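Local coordinates for protein cytochrome c, putative (Shewanella oneidensis, PDB 1SP3) that carries eight covalently bound c-type hemes and probably works as a respiratory oxidoreductase that reduces tetrathionate, at residues P134-G146 / G155-A167. Numbering follows the deposited sequence.
Sequences PVRDNCGSCHFYG and GDLDSSMAYPDKA. With HEC (heme c), chain F.
The Phe144 ring is held between two pieces of backbone: Asp158 O sits 3.2 Å above the ring plane, over its centre, and Gly140 CA lies over the centre of the opposite face. At the far end of the ring, CZ meets Met161 CB at 3.3 Å. A second flat group, the Arg136 guanidinium, receives Met161 O and Ala162 O at its edge.

Phe144 directly follows the CXXCH heme-binding motif of helix 136-143, where Cys139 and Cys142 are thioether-linked to the heme vinyl carbons CAB and CAC, and His143 NE2 ligates the iron opposite His38. Through the Phe144 ring the 3-10 turn 159-162 packs beside this heme-bearing helix. With CG anti to its own carbonyl carbon (chi1 -62°), Phe144 lays its ring back over Gly140. With an alanine here, the space between Gly140 CA and Asp158 O would probably be left unfilled and the turn less firmly set against the helix.

Arg136, bent at chi3, puts NH2 3.0 Å from Ala162 O, above the carbonyl plane; NE adds only weak bonds to Met161 O and Ala162 O, while NH1 bonds to Phe179 O. Near the C-terminal end of the helix, Leu157 CD1 rests against His143 CB at 4.1 Å, and Leu157 also touches His400, an axial ligand of another heme. A water bridges the segments near the helix's N-terminal end, accepting from Asp137 N and donating to Ala162 O at 2.8 Å.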
loop_
_atom_site.group_PDB
_atom_site.type_symbol
_atom_site.label_atom_id
_atom_site.label_comp_id
_atom_site.label_asym_id
_atom_site.label_seq_id
_atom_site.Cartn_x
_atom_site.Cartn_y
_atom_site.Cartn_z
ATOM N N PRO A 134 -15.581 13.489 -1.734
ATOM C CA PRO A 134 -14.191 13.183 -2.158
ATOM C C PRO A 134 -14.141 12.924 -3.679
ATOM O O PRO A 134 -15.085 12.267 -4.246
ATOM C CB PRO A 134 -13.867 11.831 -1.458
ATOM C CG PRO A 134 -14.895 11.846 -0.101
ATOM C CD PRO A 134 -16.121 12.545 -0.732
ATOM N N VAL A 135 -13.042 13.347 -4.305
ATOM C CA VAL A 135 -12.683 12.916 -5.676
ATOM C C VAL A 135 -11.375 12.165 -5.663
ATOM O O VAL A 135 -10.729 12.048 -4.587
ATOM C CB VAL A 135 -12.584 14.118 -6.602
ATOM C CG1 VAL A 135 -13.928 14.792 -6.639
ATOM C CG2 VAL A 135 -11.396 15.106 -6.208
ATOM N N ARG A 136 -10.944 11.633 -6.809
ATOM C CA ARG A 136 -9.677 10.869 -6.795
ATOM C C ARG A 136 -8.540 11.568 -6.057
ATOM O O ARG A 136 -7.760 10.941 -5.268
ATOM C CB ARG A 136 -9.268 10.474 -8.197
ATOM C CG ARG A 136 -10.281 9.529 -8.896
ATOM C CD ARG A 136 -9.866 9.230 -10.354
ATOM N NE ARG A 136 -9.700 10.456 -11.157
ATOM C CZ ARG A 136 -10.666 11.053 -11.893
ATOM N NH1 ARG A 136 -11.891 10.526 -11.920
ATOM N NH2 ARG A 136 -10.406 12.209 -12.579
ATOM N N ASP A 137 -8.455 12.879 -6.234
ATOM C CA ASP A 137 -7.315 13.605 -5.639
ATOM C C ASP A 137 -7.349 13.628 -4.102
ATOM O O ASP A 137 -6.319 13.819 -3.448
ATOM C CB ASP A 137 -7.179 15.014 -6.238
ATOM C CG ASP A 137 -5.706 15.449 -6.394
ATOM O OD1 ASP A 137 -4.821 14.598 -6.723
ATOM O OD2 ASP A 137 -5.302 16.625 -6.165
ATOM N N ASN A 138 -8.524 13.459 -3.488
ATOM C CA ASN A 138 -8.542 13.414 -2.041
ATOM C C ASN A 138 -7.924 12.080 -1.566
ATOM O O ASN A 138 -7.061 12.084 -0.703
ATOM C CB ASN A 138 -9.944 13.594 -1.490
ATOM C CG ASN A 138 -10.549 14.933 -1.846
ATOM O OD1 ASN A 138 -11.398 15.034 -2.772
ATOM N ND2 ASN A 138 -10.166 15.976 -1.086
ATOM N N CYS A 139 -8.374 10.948 -2.120
ATOM C CA CYS A 139 -7.837 9.645 -1.727
ATOM C C CYS A 139 -6.359 9.671 -1.982
ATOM O O CYS A 139 -5.633 9.216 -1.170
ATOM C CB CYS A 139 -8.493 8.479 -2.506
ATOM S SG CYS A 139 -10.281 8.652 -2.388
ATOM N N GLY A 140 -5.960 10.246 -3.131
ATOM C CA GLY A 140 -4.594 10.310 -3.594
ATOM C C GLY A 140 -3.624 11.123 -2.753
ATOM O O GLY A 140 -2.455 10.904 -2.886
ATOM N N SER A 141 -4.111 12.037 -1.904
ATOM C CA SER A 141 -3.236 12.712 -0.954
ATOM C C SER A 141 -2.410 11.715 -0.125
ATOM O O SER A 141 -1.354 12.050 0.380
ATOM C CB SER A 141 -4.062 13.615 -0.028
ATOM O OG SER A 141 -4.650 14.685 -0.804
ATOM N N CYS A 142 -2.931 10.502 0.069
ATOM C CA CYS A 142 -2.176 9.452 0.769
ATOM C C CYS A 142 -1.888 8.309 -0.132
ATOM O O CYS A 142 -0.866 7.756 0.018
ATOM C CB CYS A 142 -2.935 8.904 1.946
ATOM S SG CYS A 142 -3.407 10.187 3.148
ATOM N N HIS A 143 -2.813 7.942 -1.034
ATOM C CA HIS A 143 -2.629 6.788 -1.954
ATOM C C HIS A 143 -1.724 6.871 -3.225
ATOM O O HIS A 143 -1.413 5.811 -3.781
ATOM C CB HIS A 143 -3.980 6.161 -2.318
ATOM C CG HIS A 143 -4.630 5.461 -1.166
ATOM N ND1 HIS A 143 -4.284 4.187 -0.786
ATOM C CD2 HIS A 143 -5.539 5.893 -0.257
ATOM C CE1 HIS A 143 -4.949 3.854 0.299
ATOM N NE2 HIS A 143 -5.724 4.868 0.635
ATOM N N PHE A 144 -1.362 8.079 -3.671
ATOM C CA PHE A 144 -0.435 8.296 -4.781
ATOM C C PHE A 144 1.026 8.515 -4.400
ATOM O O PHE A 144 1.902 8.455 -5.282
ATOM C CB PHE A 144 -0.807 9.542 -5.558
ATOM C CG PHE A 144 -2.173 9.504 -6.199
ATOM C CD1 PHE A 144 -2.727 10.675 -6.685
ATOM C CD2 PHE A 144 -2.926 8.330 -6.260
ATOM C CE1 PHE A 144 -4.029 10.651 -7.280
ATOM C CE2 PHE A 144 -4.232 8.290 -6.831
ATOM C CZ PHE A 144 -4.774 9.452 -7.352
ATOM N N TYR A 145 1.338 8.773 -3.134
ATOM C CA TYR A 145 2.766 8.886 -2.701
ATOM C C TYR A 145 3.222 7.825 -1.592
ATOM O O TYR A 145 2.482 6.848 -1.292
ATOM C CB TYR A 145 3.101 10.373 -2.358
ATOM C CG TYR A 145 2.302 11.323 -3.245
ATOM C CD1 TYR A 145 0.922 11.612 -2.977
ATOM C CD2 TYR A 145 2.890 11.876 -4.393
ATOM C CE1 TYR A 145 0.147 12.467 -3.851
ATOM C CE2 TYR A 145 2.157 12.718 -5.271
ATOM C CZ TYR A 145 0.785 13.010 -5.021
ATOM O OH TYR A 145 0.100 13.832 -5.919
ATOM N N GLY A 146 4.450 7.984 -1.043
ATOM C CA GLY A 146 4.979 7.098 0.006
ATOM C C GLY A 146 5.680 7.878 1.134
ATOM O O GLY A 146 6.280 7.302 2.082
ATOM N N GLY A 155 2.828 0.583 -7.582
ATOM C CA GLY A 155 3.037 1.312 -8.799
ATOM C C GLY A 155 1.799 1.420 -9.655
ATOM O O GLY A 155 1.930 1.954 -10.752
ATOM N N ASP A 156 0.643 0.943 -9.177
ATOM C CA ASP A 156 -0.631 1.075 -9.925
ATOM C C ASP A 156 -1.502 2.324 -9.615
ATOM O O ASP A 156 -2.590 2.494 -10.153
ATOM C CB ASP A 156 -1.489 -0.244 -9.939
ATOM C CG ASP A 156 -2.108 -0.607 -8.593
ATOM O OD1 ASP A 156 -3.128 -1.371 -8.553
ATOM O OD2 ASP A 156 -1.692 -0.201 -7.495
ATOM N N LEU A 157 -1.077 3.159 -8.694
ATOM C CA LEU A 157 -1.849 4.382 -8.412
ATOM C C LEU A 157 -0.816 5.506 -8.383
ATOM O O LEU A 157 -0.008 5.598 -7.463
ATOM C CB LEU A 157 -2.540 4.267 -7.062
ATOM C CG LEU A 157 -3.774 3.372 -6.860
ATOM C CD1 LEU A 157 -4.343 3.462 -5.441
ATOM C CD2 LEU A 157 -4.884 3.651 -7.843
ATOM N N ASP A 158 -0.822 6.335 -9.408
ATOM C CA ASP A 158 0.191 7.364 -9.560
ATOM C C ASP A 158 -0.434 8.789 -9.462
ATOM O O ASP A 158 -1.679 8.909 -9.431
ATOM C CB ASP A 158 1.090 7.041 -10.784
ATOM C CG ASP A 158 0.747 7.811 -12.059
ATOM O OD1 ASP A 158 -0.398 7.766 -12.611
ATOM O OD2 ASP A 158 1.650 8.494 -12.653
ATOM N N SER A 159 0.411 9.832 -9.386
ATOM C CA SER A 159 -0.072 11.218 -9.281
ATOM C C SER A 159 -0.951 11.604 -10.455
ATOM O O SER A 159 -1.764 12.503 -10.344
ATOM C CB SER A 159 1.090 12.212 -9.227
ATOM O OG SER A 159 2.218 11.601 -9.843
ATOM N N SER A 160 -0.794 10.934 -11.572
ATOM C CA SER A 160 -1.616 11.239 -12.721
ATOM C C SER A 160 -3.028 10.634 -12.618
ATOM O O SER A 160 -3.862 10.935 -13.463
ATOM C CB SER A 160 -0.966 10.645 -13.944
ATOM O OG SER A 160 -1.705 9.489 -14.277
ATOM N N MET A 161 -3.301 9.781 -11.608
ATOM C CA MET A 161 -4.629 9.203 -11.411
ATOM C C MET A 161 -5.529 10.304 -10.902
ATOM O O MET A 161 -6.732 10.086 -10.768
ATOM C CB MET A 161 -4.676 8.056 -10.379
ATOM C CG MET A 161 -3.911 6.739 -10.658
ATOM S SD MET A 161 -4.466 5.830 -12.084
ATOM C CE MET A 161 -4.642 4.339 -11.448
ATOM N N ALA A 162 -4.986 11.485 -10.601
ATOM C CA ALA A 162 -5.870 12.610 -10.331
ATOM C C ALA A 162 -6.837 12.954 -11.499
ATOM O O ALA A 162 -8.012 13.316 -11.250
ATOM C CB ALA A 162 -5.028 13.891 -9.964
ATOM N N TYR A 163 -6.319 12.951 -12.736
ATOM C CA TYR A 163 -7.139 13.192 -13.948
ATOM C C TYR A 163 -6.471 12.377 -15.034
ATOM O O TYR A 163 -5.765 12.949 -15.840
ATOM C CB TYR A 163 -7.134 14.697 -14.371
ATOM C CG TYR A 163 -7.807 15.581 -13.355
ATOM C CD1 TYR A 163 -7.077 16.121 -12.273
ATOM C CD2 TYR A 163 -9.181 15.835 -13.442
ATOM C CE1 TYR A 163 -7.724 16.891 -11.295
ATOM C CE2 TYR A 163 -9.827 16.602 -12.485
ATOM C CZ TYR A 163 -9.098 17.117 -11.436
ATOM O OH TYR A 163 -9.771 17.863 -10.529
ATOM N N PRO A 164 -6.601 11.047 -15.036
ATOM C CA PRO A 164 -5.757 10.257 -15.940
ATOM C C PRO A 164 -6.430 10.164 -17.311
ATOM O O PRO A 164 -7.626 10.485 -17.395
ATOM C CB PRO A 164 -5.770 8.864 -15.293
ATOM C CG PRO A 164 -7.080 8.793 -14.649
ATOM C CD PRO A 164 -7.465 10.198 -14.185
ATOM N N ASP A 165 -5.699 9.679 -18.310
ATOM C CA ASP A 165 -6.243 9.426 -19.602
ATOM C C ASP A 165 -6.626 7.956 -19.731
ATOM O O ASP A 165 -6.281 7.144 -18.858
ATOM C CB ASP A 165 -5.258 9.794 -20.681
ATOM C CG ASP A 165 -3.922 9.156 -20.497
ATOM O OD1 ASP A 165 -2.972 9.601 -21.184
ATOM O OD2 ASP A 165 -3.684 8.208 -19.716
ATOM N N LYS A 166 -7.312 7.639 -20.825
ATOM C CA LYS A 166 -7.761 6.290 -21.133
ATOM C C LYS A 166 -6.600 5.327 -21.159
ATOM O O LYS A 166 -6.743 4.223 -20.658
ATOM C CB LYS A 166 -8.492 6.212 -22.465
ATOM C CG LYS A 166 -9.456 5.005 -22.615
ATOM C CD LYS A 166 -10.150 5.027 -24.028
ATOM C CE LYS A 166 -11.029 3.792 -24.250
ATOM N NZ LYS A 166 -10.881 3.147 -25.649
ATOM N N ALA A 167 -5.502 5.727 -21.787
ATOM C CA ALA A 167 -4.295 4.919 -21.855
ATOM C C ALA A 167 -3.764 4.467 -20.455
ATOM O O ALA A 167 -3.184 3.369 -20.356
ATOM C CB ALA A 167 -3.199 5.643 -22.620
HETATM FE FE HEC F . -7.096 4.845 2.160
HETATM C CHA HEC F . -6.199 1.753 3.204
HETATM C CHB HEC F . -9.313 3.410 -0.007
HETATM C CHC HEC F . -8.410 7.911 1.530
HETATM C CHD HEC F . -4.600 6.180 4.073
HETATM N NA HEC F . -7.645 2.956 1.684
HETATM C C1A HEC F . -7.116 1.825 2.187
HETATM C C2A HEC F . -7.774 0.673 1.637
HETATM C C3A HEC F . -8.672 1.123 0.763
HETATM C C4A HEC F . -8.594 2.557 0.761
HETATM C CMA HEC F . -9.554 0.235 -0.162
HETATM C CAA HEC F . -7.377 -0.837 1.981
HETATM C CBA HEC F . -8.285 -1.492 3.023
HETATM C CGA HEC F . -7.646 -1.388 4.392
HETATM O O1A HEC F . -8.385 -1.468 5.422
HETATM O O2A HEC F . -6.380 -1.323 4.461
HETATM N NB HEC F . -8.584 5.518 0.961
HETATM C C1B HEC F . -9.376 4.776 0.160
HETATM C C2B HEC F . -10.226 5.654 -0.609
HETATM C C3B HEC F . -9.965 6.902 -0.228
HETATM C C4B HEC F . -8.945 6.830 0.804
HETATM C CMB HEC F . -11.192 5.045 -1.660
HETATM C CAB HEC F . -10.706 8.230 -0.592
HETATM C CBB HEC F . -12.075 8.215 -0.353
HETATM N NC HEC F . -6.625 6.673 2.677
HETATM C C1C HEC F . -7.297 7.853 2.319
HETATM C C2C HEC F . -6.540 8.958 2.817
HETATM C C3C HEC F . -5.531 8.466 3.537
HETATM C C4C HEC F . -5.526 7.027 3.477
HETATM C CMC HEC F . -6.832 10.462 2.570
HETATM C CAC HEC F . -4.516 9.348 4.257
HETATM C CBC HEC F . -4.955 10.217 5.264
HETATM N ND HEC F . -5.577 4.100 3.362
HETATM C C1D HEC F . -4.657 4.823 4.106
HETATM C C2D HEC F . -3.869 3.962 4.935
HETATM C C3D HEC F . -4.429 2.605 4.708
HETATM C C4D HEC F . -5.478 2.779 3.716
HETATM C CMD HEC F . -2.702 4.240 5.925
HETATM C CAD HEC F . -3.978 1.271 5.370
HETATM C CBD HEC F . -4.936 1.177 6.540
HETATM C CGD HEC F . -4.589 -0.046 7.380
HETATM O O1D HEC F . -4.999 -1.153 6.952
HETATM O O2D HEC F . -3.912 0.029 8.456
HETATM O O HOH W 1 -9.533 14.039 -8.977
#